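Local coordinates for flavin reductase domain protein, FMN-binding (Shewanella baltica, PDB 3HMZ) that binds flavin mononucleotide and probably acts as an oxidoreductase of the flavoredoxin family, passing electrons between a nicotinamide nucleotide and the flavin, at residues Ser77-Gln89 / Leu123-Leu137. Sequence-based numbering, arbitrary orientation. Where two conformers were deposited one is given.
With EDO (1,2-ethanediol), chain E.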
ATOM      1  N   SER A  77     -21.341 -12.430  -2.959  1.00 21.48           N
ATOM      2  CA  SER A  77     -22.092 -11.408  -2.245  1.00 21.35           C
ATOM      3  C   SER A  77     -21.935  -9.958  -2.693  1.00 21.26           C
ATOM      4  O   SER A  77     -22.800  -9.134  -2.396  1.00 23.40           O
ATOM      5  CB  SER A  77     -21.750 -11.501  -0.748  1.00 21.32           C
ATOM      6  OG  SER A  77     -20.425 -11.024  -0.529  1.00 21.63           O
ATOM      7  N   GLY A  78     -20.806  -9.647  -3.322  1.00 22.09           N
ATOM      8  CA  GLY A  78     -20.492  -8.291  -3.757  1.00 22.19           C
ATOM      9  C   GLY A  78     -20.167  -7.285  -2.663  1.00 22.02           C
ATOM     10  O   GLY A  78     -20.197  -6.084  -2.902  1.00 21.07           O
HETATM   11  N   MSE A  79     -19.898  -7.793  -1.458  1.00 21.01           N
HETATM   12  CA  MSE A  79     -19.640  -6.957  -0.280  0.80 22.23           C
HETATM   13  C   MSE A  79     -18.510  -7.563   0.543  1.00 20.07           C
HETATM   14  O   MSE A  79     -18.347  -8.770   0.599  1.00 20.65           O
HETATM   15  CB  MSE A  79     -20.880  -6.926   0.627  0.80 25.51           C
HETATM   16  CG  MSE A  79     -22.145  -6.327   0.044  0.80 29.74           C
HETATM   17 SE   MSE A  79     -22.045  -4.411  -0.154  0.60 34.58          SE
HETATM   18  CE  MSE A  79     -21.553  -3.793   1.606  0.80 35.18           C
ATOM     19  N   PHE A  80     -17.759  -6.699   1.219  1.00 18.22           N
ATOM     20  CA  PHE A  80     -16.707  -7.155   2.125  1.00 17.55           C
ATOM     21  C   PHE A  80     -16.314  -6.009   3.044  1.00 17.24           C
ATOM     22  O   PHE A  80     -16.732  -4.863   2.860  1.00 18.47           O
ATOM     23  CB  PHE A  80     -15.501  -7.736   1.359  1.00 17.96           C
ATOM     24  CG  PHE A  80     -14.871  -6.791   0.362  1.00 17.74           C
ATOM     25  CD1 PHE A  80     -15.364  -6.702  -0.950  1.00 18.46           C
ATOM     26  CD2 PHE A  80     -13.727  -6.070   0.690  1.00 17.06           C
ATOM     27  CE1 PHE A  80     -14.782  -5.882  -1.877  1.00 19.44           C
ATOM     28  CE2 PHE A  80     -13.121  -5.245  -0.252  1.00 17.32           C
ATOM     29  CZ  PHE A  80     -13.649  -5.158  -1.549  1.00 18.61           C
ATOM     30  N   VAL A  81     -15.503  -6.358   4.046  1.00 15.83           N
ATOM     31  CA  VAL A  81     -14.944  -5.373   4.958  1.00 15.42           C
ATOM     32  C   VAL A  81     -13.408  -5.476   4.832  1.00 15.59           C
ATOM     33  O   VAL A  81     -12.815  -6.573   4.736  1.00 16.42           O
ATOM     34  CB  VAL A  81     -15.360  -5.570   6.433  1.00 16.00           C
ATOM     35  CG1 VAL A  81     -14.656  -4.544   7.367  1.00 16.35           C
ATOM     36  CG2 VAL A  81     -16.894  -5.503   6.591  1.00 16.70           C
ATOM     37  N   ILE A  82     -12.799  -4.296   4.792  1.00 15.53           N
ATOM     38  CA  ILE A  82     -11.329  -4.135   4.893  1.00 14.72           C
ATOM     39  C   ILE A  82     -11.097  -3.523   6.263  1.00 14.29           C
ATOM     40  O   ILE A  82     -11.716  -2.528   6.634  1.00 15.43           O
ATOM     41  CB  ILE A  82     -10.768  -3.210   3.809  1.00 14.58           C
ATOM     42  CG1 ILE A  82     -10.951  -3.850   2.419  1.00 14.74           C
ATOM     43  CG2 ILE A  82      -9.293  -2.856   4.059  1.00 14.47           C
ATOM     44  CD1 ILE A  82     -10.209  -5.172   2.234  1.00 15.48           C
ATOM     45  N   GLN A  83     -10.228  -4.144   7.041  1.00 14.32           N
ATOM     46  CA  GLN A  83      -9.938  -3.654   8.377  1.00 14.38           C
ATOM     47  C   GLN A  83      -8.452  -3.729   8.664  1.00 13.53           C
ATOM     48  O   GLN A  83      -7.744  -4.560   8.122  1.00 13.97           O
ATOM     49  CB  GLN A  83     -10.776  -4.384   9.446  1.00 14.92           C
ATOM     50  CG  GLN A  83     -10.723  -5.914   9.401  1.00 13.96           C
ATOM     51  CD  GLN A  83     -12.025  -6.523   9.016  1.00 15.75           C
ATOM     52  OE1 GLN A  83     -12.972  -6.451   9.820  1.00 16.13           O
ATOM     53  NE2 GLN A  83     -12.088  -7.147   7.832  1.00 16.33           N
ATOM     54  N   VAL A  84      -8.002  -2.815   9.511  1.00 13.21           N
ATOM     55  CA  VAL A  84      -6.594  -2.621   9.818  1.00 13.44           C
ATOM     56  C   VAL A  84      -6.245  -3.315  11.120  1.00 12.52           C
ATOM     57  O   VAL A  84      -6.645  -2.838  12.191  1.00 14.45           O
ATOM     58  CB  VAL A  84      -6.269  -1.105   9.889  1.00 14.05           C
ATOM     59  CG1 VAL A  84      -4.798  -0.901  10.149  1.00 14.38           C
ATOM     60  CG2 VAL A  84      -6.660  -0.370   8.559  1.00 14.98           C
ATOM     61  N   PRO A  85      -5.495  -4.418  11.060  1.00 13.90           N
ATOM     62  CA  PRO A  85      -5.113  -5.104  12.282  1.00 14.05           C
ATOM     63  C   PRO A  85      -4.000  -4.337  13.024  1.00 13.93           C
ATOM     64  O   PRO A  85      -3.365  -3.422  12.479  1.00 15.02           O
ATOM     65  CB  PRO A  85      -4.645  -6.475  11.782  1.00 15.74           C
ATOM     66  CG  PRO A  85      -4.089  -6.180  10.464  1.00 14.77           C
ATOM     67  CD  PRO A  85      -5.048  -5.166   9.887  1.00 14.66           C
ATOM     68  N   THR A  86      -3.817  -4.744  14.266  1.00 15.41           N
ATOM     69  CA  THR A  86      -2.835  -4.166  15.160  1.00 14.72           C
ATOM     70  C   THR A  86      -1.688  -5.139  15.401  1.00 14.23           C
ATOM     71  O   THR A  86      -1.801  -6.333  15.132  1.00 15.21           O
ATOM     72  CB  THR A  86      -3.459  -3.873  16.514  1.00 14.89           C
ATOM     73  OG1 THR A  86      -3.799  -5.122  17.114  1.00 17.19           O
ATOM     74  CG2 THR A  86      -4.645  -2.926  16.393  1.00 16.79           C
ATOM     75  N   VAL A  87      -0.609  -4.613  15.973  1.00 14.51           N
ATOM     76  CA  VAL A  87       0.532  -5.442  16.418  1.00 15.76           C
ATOM     77  C   VAL A  87       0.058  -6.543  17.378  1.00 16.61           C
ATOM     78  O   VAL A  87       0.549  -7.659  17.316  1.00 17.35           O
ATOM     79  CB  VAL A  87       1.638  -4.577  17.029  1.00 17.57           C
ATOM     80  CG1 VAL A  87       2.610  -5.435  17.876  1.00 20.27           C
ATOM     81  CG2 VAL A  87       2.357  -3.821  15.929  1.00 18.87           C
ATOM     82  N   ALA A  88      -0.936  -6.240  18.232  1.00 15.41           N
ATOM     83  CA  ALA A  88      -1.543  -7.253  19.138  1.00 16.57           C
ATOM     84  C   ALA A  88      -2.124  -8.438  18.371  1.00 16.87           C
ATOM     85  O   ALA A  88      -2.196  -9.547  18.909  1.00 19.45           O
ATOM     86  CB  ALA A  88      -2.616  -6.644  20.015  1.00 17.26           C
ATOM     87  N   GLN A  89      -2.542  -8.187  17.122  1.00 16.30           N
ATOM     88  CA  GLN A  89      -3.105  -9.180  16.220  1.00 15.81           C
ATOM     89  C   GLN A  89      -2.088  -9.769  15.248  1.00 16.41           C
ATOM     90  O   GLN A  89      -2.459 -10.338  14.215  1.00 16.10           O
ATOM     91  CB  GLN A  89      -4.265  -8.547  15.458  1.00 16.43           C
ATOM     92  CG  GLN A  89      -5.414  -8.126  16.363  1.00 16.12           C
ATOM     93  CD  GLN A  89      -6.468  -7.368  15.588  1.00 15.85           C
ATOM     94  OE1 GLN A  89      -6.161  -6.404  14.912  1.00 16.64           O
ATOM     95  NE2 GLN A  89      -7.732  -7.774  15.731  1.00 17.15           N
ATOM     96  N   LEU A 123     -22.526  -7.991   7.276  1.00 21.96           N
ATOM     97  CA  LEU A 123     -21.105  -8.206   7.165  1.00 19.98           C
ATOM     98  C   LEU A 123     -20.428  -8.517   8.484  1.00 18.18           C
ATOM     99  O   LEU A 123     -20.833  -8.002   9.508  1.00 19.17           O
ATOM    100  CB  LEU A 123     -20.410  -6.942   6.611  1.00 19.82           C
ATOM    101  CG  LEU A 123     -20.621  -6.632   5.126  1.00 20.69           C
ATOM    102  CD1 LEU A 123     -20.225  -5.202   4.754  1.00 20.32           C
ATOM    103  CD2 LEU A 123     -19.959  -7.695   4.269  1.00 21.42           C
ATOM    104  N   PRO A 124     -19.354  -9.317   8.423  1.00 17.96           N
ATOM    105  CA  PRO A 124     -18.543  -9.582   9.609  1.00 18.23           C
ATOM    106  C   PRO A 124     -17.395  -8.577   9.728  1.00 17.70           C
ATOM    107  O   PRO A 124     -16.673  -8.344   8.746  1.00 19.42           O
ATOM    108  CB  PRO A 124     -17.981 -10.969   9.333  1.00 19.05           C
ATOM    109  CG  PRO A 124     -17.846 -11.030   7.828  1.00 19.19           C
ATOM    110  CD  PRO A 124     -18.873 -10.112   7.272  1.00 18.35           C
ATOM    111  N   PHE A 125     -17.258  -7.991  10.906  1.00 16.70           N
ATOM    112  CA  PHE A 125     -16.174  -7.079  11.238  1.00 15.90           C
ATOM    113  C   PHE A 125     -15.284  -7.782  12.291  1.00 15.47           C
ATOM    114  O   PHE A 125     -15.810  -8.460  13.200  1.00 16.83           O
ATOM    115  CB  PHE A 125     -16.719  -5.792  11.832  1.00 16.88           C
ATOM    116  CG  PHE A 125     -17.486  -4.941  10.855  1.00 16.53           C
ATOM    117  CD1 PHE A 125     -18.778  -5.260  10.483  1.00 19.66           C
ATOM    118  CD2 PHE A 125     -16.908  -3.814  10.317  1.00 16.51           C
ATOM    119  CE1 PHE A 125     -19.470  -4.447   9.583  1.00 20.52           C
ATOM    120  CE2 PHE A 125     -17.599  -2.992   9.462  1.00 16.98           C
ATOM    121  CZ  PHE A 125     -18.907  -3.324   9.079  1.00 19.25           C
ATOM    122  N   VAL A 126     -13.970  -7.593  12.206  1.00 14.84           N
ATOM    123  CA  VAL A 126     -13.037  -8.245  13.120  1.00 15.64           C
ATOM    124  C   VAL A 126     -12.804  -7.391  14.362  1.00 15.33           C
ATOM    125  O   VAL A 126     -12.335  -6.262  14.276  1.00 15.18           O
ATOM    126  CB  VAL A 126     -11.721  -8.630  12.423  1.00 14.31           C
ATOM    127  CG1 VAL A 126     -10.752  -9.283  13.408  1.00 16.42           C
ATOM    128  CG2 VAL A 126     -11.985  -9.524  11.157  1.00 16.57           C
ATOM    129  N   ALA A 127     -13.138  -7.933  15.521  1.00 16.06           N
ATOM    130  CA  ALA A 127     -12.877  -7.269  16.800  1.00 15.01           C
ATOM    131  C   ALA A 127     -11.383  -7.070  17.033  1.00 15.23           C
ATOM    132  O   ALA A 127     -10.580  -7.922  16.652  1.00 16.90           O
ATOM    133  CB  ALA A 127     -13.458  -8.090  17.990  1.00 16.62           C
ATOM    134  N   GLY A 128     -11.025  -5.925  17.603  1.00 15.45           N
ATOM    135  CA  GLY A 128      -9.663  -5.620  17.988  1.00 16.33           C
ATOM    136  C   GLY A 128      -8.871  -4.812  16.981  1.00 16.00           C
ATOM    137  O   GLY A 128      -7.772  -4.342  17.288  1.00 17.54           O
ATOM    138  N   CYS A 129      -9.388  -4.670  15.752  1.00 15.94           N
ATOM    139  CA  CYS A 129      -8.690  -3.889  14.731  1.00 15.20           C
ATOM    140  C   CYS A 129      -8.791  -2.406  15.102  1.00 14.71           C
ATOM    141  O   CYS A 129      -9.552  -2.020  16.007  1.00 15.95           O
ATOM    142  CB  CYS A 129      -9.329  -4.120  13.373  1.00 14.86           C
ATOM    143  SG  CYS A 129      -9.148  -5.842  12.822  1.00 16.88           S
ATOM    144  N   SER A 130      -7.986  -1.596  14.428  1.00 14.53           N
ATOM    145  CA  SER A 130      -8.013  -0.156  14.646  1.00 14.11           C
ATOM    146  C   SER A 130      -9.036   0.579  13.779  1.00 14.83           C
ATOM    147  O   SER A 130      -9.434   1.679  14.130  1.00 15.63           O
ATOM    148  CB  SER A 130      -6.634   0.450  14.463  1.00 16.14           C
ATOM    149  OG  SER A 130      -6.167   0.199  13.170  1.00 17.42           O
ATOM    150  N   ALA A 131      -9.385   0.004  12.630  1.00 14.03           N
ATOM    151  CA  ALA A 131     -10.253   0.679  11.677  1.00 14.29           C
ATOM    152  C   ALA A 131     -10.894  -0.334  10.767  1.00 13.39           C
ATOM    153  O   ALA A 131     -10.323  -1.416  10.536  1.00 14.21           O
ATOM    154  CB  ALA A 131      -9.407   1.689  10.836  1.00 14.98           C
ATOM    155  N   TRP A 132     -12.088   0.018  10.263  1.00 14.36           N
ATOM    156  CA  TRP A 132     -12.885  -0.835   9.404  1.00 15.20           C
ATOM    157  C   TRP A 132     -13.518  -0.002   8.294  1.00 15.67           C
ATOM    158  O   TRP A 132     -13.981   1.114   8.550  1.00 16.00           O
ATOM    159  CB  TRP A 132     -14.015  -1.494  10.180  1.00 15.73           C
ATOM    160  CG  TRP A 132     -13.610  -2.247  11.420  1.00 15.02           C
ATOM    161  CD1 TRP A 132     -13.433  -3.593  11.531  1.00 15.32           C
ATOM    162  CD2 TRP A 132     -13.378  -1.699  12.723  1.00 15.05           C
ATOM    163  NE1 TRP A 132     -13.061  -3.921  12.814  1.00 15.23           N
ATOM    164  CE2 TRP A 132     -13.012  -2.772  13.563  1.00 14.87           C
ATOM    165  CE3 TRP A 132     -13.392  -0.412  13.245  1.00 15.44           C
ATOM    166  CZ2 TRP A 132     -12.718  -2.587  14.891  1.00 16.49           C
ATOM    167  CZ3 TRP A 132     -13.108  -0.224  14.551  1.00 16.25           C
ATOM    168  CH2 TRP A 132     -12.768  -1.310  15.368  1.00 17.07           C
ATOM    169  N   LEU A 133     -13.544  -0.566   7.086  1.00 15.69           N
ATOM    170  CA  LEU A 133     -14.132   0.042   5.920  1.00 16.34           C
ATOM    171  C   LEU A 133     -15.098  -0.972   5.283  1.00 15.40           C
ATOM    172  O   LEU A 133     -14.664  -2.056   4.854  1.00 15.47           O
ATOM    173  CB  LEU A 133     -13.050   0.448   4.922  1.00 16.24           C
ATOM    174  CG  LEU A 133     -11.961   1.436   5.401  1.00 16.11           C
ATOM    175  CD1 LEU A 133     -10.776   0.766   6.110  1.00 18.28           C
ATOM    176  CD2 LEU A 133     -11.430   2.273   4.205  1.00 18.10           C
ATOM    177  N   ALA A 134     -16.391  -0.632   5.239  1.00 15.94           N
ATOM    178  CA  ALA A 134     -17.416  -1.458   4.568  1.00 16.07           C
ATOM    179  C   ALA A 134     -17.347  -1.149   3.065  1.00 16.51           C
ATOM    180  O   ALA A 134     -17.369   0.016   2.675  1.00 18.33           O
ATOM    181  CB  ALA A 134     -18.756  -1.158   5.114  1.00 17.49           C
ATOM    182  N   CYS A 135     -17.265  -2.204   2.254  1.00 16.66           N
ATOM    183  CA  CYS A 135     -16.995  -2.085   0.826  1.00 17.39           C
ATOM    184  C   CYS A 135     -18.033  -2.803  -0.024  1.00 18.29           C
ATOM    185  O   CYS A 135     -18.464  -3.906   0.284  1.00 18.97           O
ATOM    186  CB  CYS A 135     -15.634  -2.689   0.504  1.00 17.76           C
ATOM    187  SG  CYS A 135     -14.245  -1.891   1.333  1.00 18.49           S
ATOM    188  N   LYS A 136     -18.405  -2.132  -1.111  1.00 19.04           N
ATOM    189  CA  LYS A 136     -19.335  -2.653  -2.103  1.00 19.58           C
ATOM    190  C   LYS A 136     -18.526  -2.840  -3.386  1.00 19.36           C
ATOM    191  O   LYS A 136     -18.024  -1.870  -3.952  1.00 19.90           O
ATOM    192  CB  LYS A 136     -20.487  -1.699  -2.351  1.00 22.13           C
ATOM    193  CG  LYS A 136     -21.538  -2.210  -3.380  1.00 25.14           C
ATOM    194  CD  LYS A 136     -22.569  -1.148  -3.610  1.00 28.77           C
ATOM    195  CE  LYS A 136     -23.634  -1.671  -4.573  1.00 31.69           C
ATOM    196  NZ  LYS A 136     -24.615  -0.590  -4.918  1.00 34.52           N
ATOM    197  N   LEU A 137     -18.439  -4.077  -3.838  1.00 19.10           N
ATOM    198  CA  LEU A 137     -17.749  -4.407  -5.070  1.00 19.63           C
ATOM    199  C   LEU A 137     -18.327  -3.671  -6.286  1.00 19.18           C
ATOM    200  O   LEU A 137     -19.536  -3.572  -6.436  1.00 21.48           O
ATOM    201  CB  LEU A 137     -17.813  -5.922  -5.346  1.00 21.15           C
ATOM    202  CG  LEU A 137     -17.057  -6.494  -6.560  1.00 21.54           C
ATOM    203  CD1 LEU A 137     -15.529  -6.298  -6.411  1.00 21.60           C
ATOM    204  CD2 LEU A 137     -17.434  -7.961  -6.807  1.00 23.17           C
TER
HETATM  205  C1  EDO E 200     -15.316  -3.498  19.102  1.00 41.42           C
HETATM  206  O1  EDO E 200     -16.631  -3.788  18.592  1.00 44.76           O
HETATM  207  C2  EDO E 200     -14.301  -4.181  18.211  1.00 38.99           C
HETATM  208  O2  EDO E 200     -12.950  -4.047  18.631  1.00 32.96           O
HETATM  209  O   HOH W   1     -21.524  -5.240  -5.637  1.00 38.14           O
HETATM  210  O   HOH W   2      -3.553  -0.703  13.574  1.00 15.23           O
HETATM  211  O   HOH W   3      -5.931  -5.393  18.886  1.00 20.23           O
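Q83 reaches from strand 79-84 across the flank of W132 to the backbone of V126. Its OE1 accepts the V126 N-H at 2.8 Å, with the donor well above the amide plane. CG sits between the backbone N and the carbonyl carbon (chi1 52°), and the chain bends again at chi2. This brings OE1 to the edge of the W132 indole, 3.4 Å from CD1, with amide and ring planes nearly perpendicular. V126 O lies in the plane of the W132 indole and accepts the NE1 proton at 2.9 Å, with NE1 above the V126 carbonyl plane, so V126 is held through both its N-H and its carbonyl. Q83 NE2 turns to S35 OG and L33 O on strand 32-38, which satisfies this buried amide at both ends. A leucine here would probably leave V126 N without its acceptor, remove the side-chain bonds to S35 and L33, and let the 125-126 segment shift.

V81 lies on the same face of the sheet. Its CG2 sits over the centre of the F125 ring, 3.9 Å from the centroid, a CH-pi contact. CG1 meets the same ring at CD2. L123 packs against V81 CG2 with CB.

On the other face C135 CB lies over the centre of the F80 ring, 3.7 Å from the centroid. C135 SG is oblique to that ring and also touches I82 CG1.

Paired backbone bonds join F80 with C135 and I82 with L133. Beyond them V84 O takes the S130 N-H at 2.9 Å. Strands 79-84 and 131-137 run antiparallel, their directions 161° apart, as neighbours in the antiparallel sheet of the split beta-barrel, the fold of FMN-binding flavin reductases.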